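Local atomic coordinates of tailspike protein (Acinetobacter phage vB_ApiP_P1, PDB entry 6E1R), a protein that probably binds and cleaves the capsular polysaccharide of its Acinetobacter host, as the trimeric tailspike hydrolase of the phage. Residues A[210-215]-A[237-242]; A[247-252]-A[272-277]; A[267-272]-A[293-298]. All coordinates share one frame; numbering follows the deposited sequence.

All three contacts lie in the middle of the long shaft of parallel strands, which has the look of a tailspike beta-helix. Their centres are 8 to 10 Å apart. Interaction 1 closes along the chain before the others open. Interactions 2 and 3 cross in sequence and share Tyr272, where the chain turns a corner between strand 267-270 and strand 273-278. Interaction 2 stacks two turns on one face. Interaction 3 does so on another, in the sheet that begins with strand 235-239. Interaction 1 packs that edge strand against strand 208-213 of the face used by interaction 2. Together they tie successive turns and different faces into one continuous shaft.

Interaction 1 (A[210-215]-A[237-242]); sequences ANLILC and IRSLGV
Ser239 holds its OG beside its own backbone N (chi1 -56°), and Leu212 swings CG anti to its carbonyl carbon (chi1 -63°). These torsions bring the hydroxyl to the carbonyl of Ala210 and the leucine branch against the serine. The Ser239 hydroxyl donates to Ala210, with OG to O 3.1 Å. It meets the oxygen nearly head on, in line with the C=O bond. The same oxygen also takes a CA-H contact from Ser239, with CA to O 3.3 Å. One residue thus grips this buried carbonyl twice.

Leu212 lies over the hydroxyl, with CG 3.6 Å from Ser239 OG. Its CD1 goes on to CG2 of Ile237, at 3.9 Å, and the two side chains cross at about a right angle. Asn211 sets its amide beside the chain after the strand. Its CG is 3.6 Å from Leu240 O, and its ND2 packs on CA of Gly241. That ND2 has a weak hydrogen bond to Arg246 O.

Strands 211-213 and 237-239 run at 89° to each other, 6.3 Å apart at closest approach. This is packing between two faces of a beta-helix, not strand pairing. Strand 208-213 pairs with strand 189-196, and strand 235-239 is the first of the sheet that continues with strand 267-270. Pro248, from the loop before strand 251-254, touches both Asn211 and Ser239.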
# COMPACT_ATOMS: atom_id res chain seq x y z
N ALA A 210 3.34 -25.37 -8.69
CA ALA A 210 1.94 -25.57 -9.02
C ALA A 210 1.35 -24.27 -9.55
O ALA A 210 1.93 -23.19 -9.42
CB ALA A 210 1.15 -26.05 -7.79
N ASN A 211 0.17 -24.38 -10.17
CA ASN A 211 -0.51 -23.24 -10.76
C ASN A 211 -1.29 -22.53 -9.65
O ASN A 211 -2.42 -22.91 -9.33
CB ASN A 211 -1.43 -23.68 -11.89
CG ASN A 211 -1.87 -22.53 -12.78
OD1 ASN A 211 -1.39 -21.41 -12.64
ND2 ASN A 211 -2.78 -22.82 -13.70
N LEU A 212 -0.69 -21.49 -9.08
CA LEU A 212 -1.27 -20.79 -7.94
C LEU A 212 -2.31 -19.78 -8.40
O LEU A 212 -2.12 -19.09 -9.41
CB LEU A 212 -0.17 -20.07 -7.15
CG LEU A 212 0.90 -20.96 -6.52
CD1 LEU A 212 2.02 -20.12 -5.95
CD2 LEU A 212 0.28 -21.84 -5.44
N ILE A 213 -3.40 -19.67 -7.64
CA ILE A 213 -4.39 -18.62 -7.88
C ILE A 213 -5.14 -18.37 -6.58
O ILE A 213 -5.49 -19.31 -5.86
CB ILE A 213 -5.34 -18.98 -9.04
CG1 ILE A 213 -6.28 -17.81 -9.34
CG2 ILE A 213 -6.13 -20.24 -8.74
CD1 ILE A 213 -7.14 -18.01 -10.57
N LEU A 214 -5.37 -17.09 -6.28
CA LEU A 214 -6.07 -16.66 -5.08
C LEU A 214 -5.42 -17.22 -3.81
O LEU A 214 -6.09 -17.70 -2.90
CB LEU A 214 -7.55 -17.05 -5.14
CG LEU A 214 -8.43 -16.15 -6.02
CD1 LEU A 214 -9.79 -16.77 -6.24
CD2 LEU A 214 -8.57 -14.77 -5.40
N CYS A 215 -4.09 -17.15 -3.76
CA CYS A 215 -3.31 -17.64 -2.63
C CYS A 215 -2.59 -16.47 -1.96
O CYS A 215 -1.97 -15.65 -2.64
CB CYS A 215 -2.29 -18.69 -3.06
SG CYS A 215 -3.03 -20.21 -3.71
N ILE A 237 9.15 -20.22 -6.65
CA ILE A 237 7.81 -20.42 -7.20
C ILE A 237 7.89 -20.53 -8.71
O ILE A 237 8.59 -19.75 -9.37
CB ILE A 237 6.86 -19.28 -6.77
CG1 ILE A 237 6.66 -19.29 -5.26
CG2 ILE A 237 5.51 -19.40 -7.48
CD1 ILE A 237 5.86 -18.13 -4.74
N ARG A 238 7.16 -21.50 -9.27
CA ARG A 238 6.96 -21.64 -10.71
C ARG A 238 5.50 -21.99 -10.93
O ARG A 238 5.09 -23.14 -10.69
CB ARG A 238 7.84 -22.72 -11.33
CG ARG A 238 7.72 -22.72 -12.85
CD ARG A 238 8.14 -24.04 -13.48
NE ARG A 238 9.58 -24.25 -13.62
CZ ARG A 238 10.11 -25.40 -14.03
NH1 ARG A 238 9.31 -26.42 -14.32
NH2 ARG A 238 11.42 -25.53 -14.14
N SER A 239 4.71 -21.02 -11.37
CA SER A 239 3.29 -21.24 -11.64
C SER A 239 3.10 -21.19 -13.15
O SER A 239 3.11 -20.12 -13.75
CB SER A 239 2.43 -20.20 -10.92
OG SER A 239 2.69 -20.20 -9.53
N LEU A 240 2.91 -22.36 -13.76
CA LEU A 240 2.69 -22.46 -15.19
C LEU A 240 1.24 -22.85 -15.44
O LEU A 240 0.76 -23.85 -14.90
CB LEU A 240 3.63 -23.49 -15.82
CG LEU A 240 5.13 -23.26 -15.58
CD1 LEU A 240 5.96 -24.20 -16.43
CD2 LEU A 240 5.51 -21.80 -15.84
N GLY A 241 0.55 -22.05 -16.25
CA GLY A 241 -0.84 -22.31 -16.54
C GLY A 241 -1.15 -22.40 -18.01
O GLY A 241 -0.27 -22.68 -18.83
N VAL A 242 -2.42 -22.17 -18.36
CA VAL A 242 -2.89 -22.18 -19.74
C VAL A 242 -3.56 -20.84 -20.01
O VAL A 242 -4.37 -20.37 -19.20
CB VAL A 242 -3.87 -23.34 -20.00
CG1 VAL A 242 -4.39 -23.31 -21.43
CG2 VAL A 242 -3.20 -24.68 -19.69

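Interaction 2 (A[247-252]-A[272-277]); sequences EPNANT and YGTQWH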
# COMPACT_ATOMS: atom_id res chain seq x y z
N GLU A 247 -5.01 -19.37 -15.53
CA GLU A 247 -3.91 -18.42 -15.42
C GLU A 247 -3.56 -18.17 -13.95
O GLU A 247 -4.46 -18.08 -13.11
CB GLU A 247 -4.28 -17.09 -16.08
CG GLU A 247 -4.66 -17.22 -17.55
CD GLU A 247 -5.19 -15.93 -18.15
OE1 GLU A 247 -5.35 -14.95 -17.39
OE2 GLU A 247 -5.44 -15.89 -19.37
N PRO A 248 -2.27 -18.06 -13.62
CA PRO A 248 -1.89 -17.80 -12.22
C PRO A 248 -2.21 -16.38 -11.79
O PRO A 248 -1.47 -15.45 -12.13
CB PRO A 248 -0.38 -18.07 -12.21
CG PRO A 248 -0.05 -18.67 -13.55
CD PRO A 248 -1.10 -18.21 -14.50
N ASN A 249 -3.29 -16.20 -11.02
CA ASN A 249 -3.80 -14.88 -10.68
C ASN A 249 -3.87 -14.69 -9.17
O ASN A 249 -3.91 -15.65 -8.40
CB ASN A 249 -5.19 -14.66 -11.28
CG ASN A 249 -5.24 -14.92 -12.77
OD1 ASN A 249 -4.24 -14.75 -13.48
ND2 ASN A 249 -6.40 -15.32 -13.27
N ALA A 250 -3.88 -13.42 -8.76
CA ALA A 250 -4.28 -13.01 -7.41
C ALA A 250 -3.46 -13.70 -6.32
O ALA A 250 -3.98 -14.35 -5.42
CB ALA A 250 -5.78 -13.27 -7.20
N ASN A 251 -2.14 -13.52 -6.40
CA ASN A 251 -1.22 -14.10 -5.43
C ASN A 251 -0.48 -12.97 -4.72
O ASN A 251 0.30 -12.24 -5.35
CB ASN A 251 -0.26 -15.07 -6.12
CG ASN A 251 -0.99 -16.24 -6.75
OD1 ASN A 251 -1.91 -16.80 -6.16
ND2 ASN A 251 -0.59 -16.61 -7.96
N THR A 252 -0.72 -12.84 -3.42
CA THR A 252 -0.16 -11.76 -2.61
C THR A 252 0.77 -12.31 -1.55
O THR A 252 0.51 -13.37 -0.97
CB THR A 252 -1.27 -10.94 -1.94
OG1 THR A 252 -2.45 -10.95 -2.77
CG2 THR A 252 -0.82 -9.50 -1.72
N TYR A 272 0.16 -14.81 -18.85
CA TYR A 272 -0.31 -13.45 -18.56
C TYR A 272 -1.09 -13.41 -17.25
O TYR A 272 -2.14 -12.78 -17.14
CB TYR A 272 -1.14 -12.90 -19.72
CG TYR A 272 -0.40 -12.91 -21.04
CD1 TYR A 272 -0.50 -13.99 -21.90
CD2 TYR A 272 0.40 -11.84 -21.41
CE1 TYR A 272 0.18 -14.01 -23.10
CE2 TYR A 272 1.08 -11.84 -22.62
CZ TYR A 272 0.97 -12.93 -23.46
OH TYR A 272 1.65 -12.95 -24.66
N GLY A 273 -0.56 -14.11 -16.24
CA GLY A 273 -1.20 -14.10 -14.94
C GLY A 273 -1.20 -12.72 -14.32
O GLY A 273 -0.27 -11.93 -14.50
N THR A 274 -2.25 -12.43 -13.55
CA THR A 274 -2.52 -11.08 -13.07
C THR A 274 -2.40 -10.99 -11.56
O THR A 274 -2.66 -11.96 -10.84
CB THR A 274 -3.92 -10.63 -13.50
OG1 THR A 274 -4.90 -11.55 -13.01
CG2 THR A 274 -4.02 -10.56 -15.01
N GLN A 275 -2.00 -9.81 -11.09
CA GLN A 275 -2.07 -9.41 -9.68
C GLN A 275 -1.18 -10.30 -8.81
O GLN A 275 -1.64 -11.15 -8.04
CB GLN A 275 -3.52 -9.41 -9.19
CG GLN A 275 -4.40 -8.39 -9.90
CD GLN A 275 -4.08 -6.96 -9.50
OE1 GLN A 275 -3.87 -6.67 -8.32
NE2 GLN A 275 -4.03 -6.07 -10.48
N TRP A 276 0.12 -10.08 -8.96
CA TRP A 276 1.14 -10.61 -8.06
C TRP A 276 1.78 -9.42 -7.35
O TRP A 276 2.51 -8.64 -7.98
CB TRP A 276 2.20 -11.41 -8.82
CG TRP A 276 1.75 -12.74 -9.36
CD1 TRP A 276 0.74 -12.96 -10.25
CD2 TRP A 276 2.32 -14.02 -9.07
NE1 TRP A 276 0.64 -14.31 -10.52
CE2 TRP A 276 1.59 -14.98 -9.81
CE3 TRP A 276 3.36 -14.46 -8.24
CZ2 TRP A 276 1.89 -16.34 -9.75
CZ3 TRP A 276 3.64 -15.81 -8.19
CH2 TRP A 276 2.91 -16.74 -8.94
N HIS A 277 1.51 -9.27 -6.06
CA HIS A 277 1.99 -8.12 -5.30
C HIS A 277 2.75 -8.59 -4.07
O HIS A 277 2.53 -9.69 -3.56
CB HIS A 277 0.83 -7.20 -4.89
CG HIS A 277 0.04 -6.68 -6.05
ND1 HIS A 277 0.61 -5.93 -7.06
CD2 HIS A 277 -1.27 -6.80 -6.37
CE1 HIS A 277 -0.31 -5.62 -7.95
NE2 HIS A 277 -1.46 -6.13 -7.55
O HOH W 1 -3.55 -9.71 -5.71
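Glu247 opens the contact with its CB against CA of Gly273. Its OE2 is held by Gly244 N. Pro248 offers its carbonyl to the indole of Trp276, with O to NE1 2.9 Å and an almost straight bond of 171°. The oxygen lies at the ring edge, in the indole plane, but the N-H arrives from above the carbonyl plane. Pro248 CB also packs on CZ2 of that ring.

Asn249 keeps CG beside its backbone N (chi1 -54°), and this carries OD1 to the N-H of Thr274, at 3.1 Å. The Asn249 side chain is also about 4 Å from a bound sodium ion. Ala250 N donates to Thr274 O, at 2.8 Å. The two segments belong to successive turns of a parallel beta-helix, running 8° apart end to end, and from Pro248 on each residue lies beside the one 25 places later.

Asn251 N donates to Gln275 O, at 2.9 Å, and Asn251 O accepts from His277 N, at 3.3 Å. Its amide stands nearly upright over one indole face of Trp276, while Trp269 stacks on the other. The OD1 of Asn251 accepts from Cys215 N. Thr252 pairs with His277 in parallel, and its OG1 bonds Asn255 of the second subunit.

Interaction 3 (A[267-272]-A[293-298]); sequences IEWDSY and IKCTAS
The carbonyl oxygen of Trp269 is held by the backbone N-H of Thr296, with O to N 3.0 Å, and the N-H lies in the carbonyl plane. A CA-H of Cys295 also points at this oxygen, and a water bonds it weakly. The same water sits 2.9 Å from Thr296 OG1. Earlier in the strands, Lys294 N donates to Ile267 O at 3.2 Å. At the other end the chain turns a corner. There Tyr272 N makes a bent, weak bond to Thr296 O. Ser298 OG donates to Tyr272 O at 2.9 Å, from above the carbonyl plane.

The Trp269 side chain has CG between its backbone N and carbonyl carbon (chi1 76°), which lays the indole beside strand 293-297. Cys295 CB stands over the six-membered ring, 3.5 Å from its centroid and almost on the normal. Cys295 SG follows at 4.1 Å from that centroid, over the same face, as a sulfur-aromatic contact. Ile293 CG2 meets CZ3 of the indole at 3.8 Å, and Ala297 CB packs by its NE1 and CZ2. That NE1 is bonded to Gly273 O. Thr296 CG2 sits over the centre of the Tyr272 ring, a CH-pi contact 4.0 Å from the centroid. The tyrosine hydroxyl is bonded to Asn323 N.

Lys294 and Glu268 pair with other residues: Lys294 with Glu290 and Asp264, Glu268 with Lys235. Between the two turns, then, the chemistry is backbone hydrogen bonding plus CH-pi and sulfur-aromatic packing, and direct charge pairing across it probably contributes little.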
# COMPACT_ATOMS: atom_id res chain seq x y z
N ILE A 267 11.09 -16.37 -8.76
CA ILE A 267 9.64 -16.45 -8.94
C ILE A 267 9.35 -16.38 -10.43
O ILE A 267 9.93 -15.56 -11.15
CB ILE A 267 8.91 -15.34 -8.18
CG1 ILE A 267 9.31 -15.35 -6.70
CG2 ILE A 267 7.40 -15.49 -8.32
CD1 ILE A 267 8.73 -14.21 -5.90
N GLU A 268 8.45 -17.25 -10.90
CA GLU A 268 8.13 -17.34 -12.32
C GLU A 268 6.68 -17.73 -12.50
O GLU A 268 6.18 -18.63 -11.82
CB GLU A 268 9.04 -18.35 -13.03
CG GLU A 268 8.73 -18.53 -14.51
CD GLU A 268 9.65 -19.53 -15.18
OE1 GLU A 268 10.29 -20.33 -14.46
OE2 GLU A 268 9.74 -19.51 -16.43
N TRP A 269 6.00 -17.04 -13.42
CA TRP A 269 4.66 -17.43 -13.83
C TRP A 269 4.42 -16.92 -15.25
O TRP A 269 5.03 -15.95 -15.68
CB TRP A 269 3.58 -16.89 -12.88
CG TRP A 269 3.27 -15.43 -13.02
CD1 TRP A 269 2.32 -14.87 -13.82
CD2 TRP A 269 3.87 -14.35 -12.30
NE1 TRP A 269 2.31 -13.51 -13.67
CE2 TRP A 269 3.25 -13.16 -12.74
CE3 TRP A 269 4.89 -14.27 -11.34
CZ2 TRP A 269 3.61 -11.91 -12.25
CZ3 TRP A 269 5.24 -13.02 -10.86
CH2 TRP A 269 4.61 -11.85 -11.32
N ASP A 270 3.54 -17.61 -15.96
CA ASP A 270 3.30 -17.32 -17.37
C ASP A 270 1.80 -17.12 -17.60
O ASP A 270 1.03 -16.83 -16.67
CB ASP A 270 3.87 -18.44 -18.25
CG ASP A 270 3.27 -19.80 -17.94
OD1 ASP A 270 2.39 -19.89 -17.06
OD2 ASP A 270 3.69 -20.79 -18.57
N SER A 271 1.37 -17.28 -18.86
CA SER A 271 -0.03 -17.21 -19.27
C SER A 271 -0.66 -15.85 -18.97
O SER A 271 -1.88 -15.75 -18.86
CB SER A 271 -0.85 -18.33 -18.62
OG SER A 271 -0.31 -19.60 -18.93
N TYR A 272 0.16 -14.81 -18.85
CA TYR A 272 -0.31 -13.45 -18.56
C TYR A 272 -1.09 -13.41 -17.25
O TYR A 272 -2.14 -12.78 -17.14
CB TYR A 272 -1.14 -12.90 -19.72
CG TYR A 272 -0.40 -12.91 -21.04
CD1 TYR A 272 -0.50 -13.99 -21.90
CD2 TYR A 272 0.40 -11.84 -21.41
CE1 TYR A 272 0.18 -14.01 -23.10
CE2 TYR A 272 1.08 -11.84 -22.62
CZ TYR A 272 0.97 -12.93 -23.46
OH TYR A 272 1.65 -12.95 -24.66
N ILE A 293 12.58 -12.09 -10.76
CA ILE A 293 11.21 -12.35 -11.16
C ILE A 293 11.16 -12.32 -12.68
O ILE A 293 11.30 -11.25 -13.29
CB ILE A 293 10.22 -11.34 -10.56
CG1 ILE A 293 10.31 -11.34 -9.04
CG2 ILE A 293 8.80 -11.65 -11.02
CD1 ILE A 293 9.45 -10.29 -8.38
N LYS A 294 10.97 -13.48 -13.30
CA LYS A 294 10.78 -13.60 -14.75
C LYS A 294 9.35 -14.06 -14.98
O LYS A 294 8.98 -15.18 -14.61
CB LYS A 294 11.77 -14.58 -15.37
CG LYS A 294 11.53 -14.79 -16.85
CD LYS A 294 12.23 -16.02 -17.38
CE LYS A 294 13.72 -15.86 -17.36
NZ LYS A 294 14.41 -17.01 -18.02
N CYS A 295 8.54 -13.20 -15.60
CA CYS A 295 7.12 -13.49 -15.72
C CYS A 295 6.59 -13.02 -17.07
O CYS A 295 6.95 -11.95 -17.57
CB CYS A 295 6.33 -12.81 -14.60
SG CYS A 295 6.42 -11.01 -14.60
N THR A 296 5.73 -13.85 -17.66
CA THR A 296 4.87 -13.46 -18.77
C THR A 296 3.53 -13.09 -18.14
O THR A 296 2.67 -13.94 -17.92
CB THR A 296 4.72 -14.59 -19.79
OG1 THR A 296 6.02 -14.94 -20.30
CG2 THR A 296 3.83 -14.16 -20.95
N ALA A 297 3.38 -11.81 -17.82
CA ALA A 297 2.28 -11.36 -16.98
C ALA A 297 1.54 -10.19 -17.61
O ALA A 297 2.03 -9.54 -18.54
CB ALA A 297 2.78 -10.94 -15.59
N SER A 298 0.34 -9.95 -17.10
CA SER A 298 -0.42 -8.74 -17.35
C SER A 298 -0.86 -8.18 -15.99
O SER A 298 -0.64 -8.81 -14.95
CB SER A 298 -1.62 -8.99 -18.27
OG SER A 298 -2.53 -9.92 -17.71
O HOH W 2 6.81 -17.00 -18.39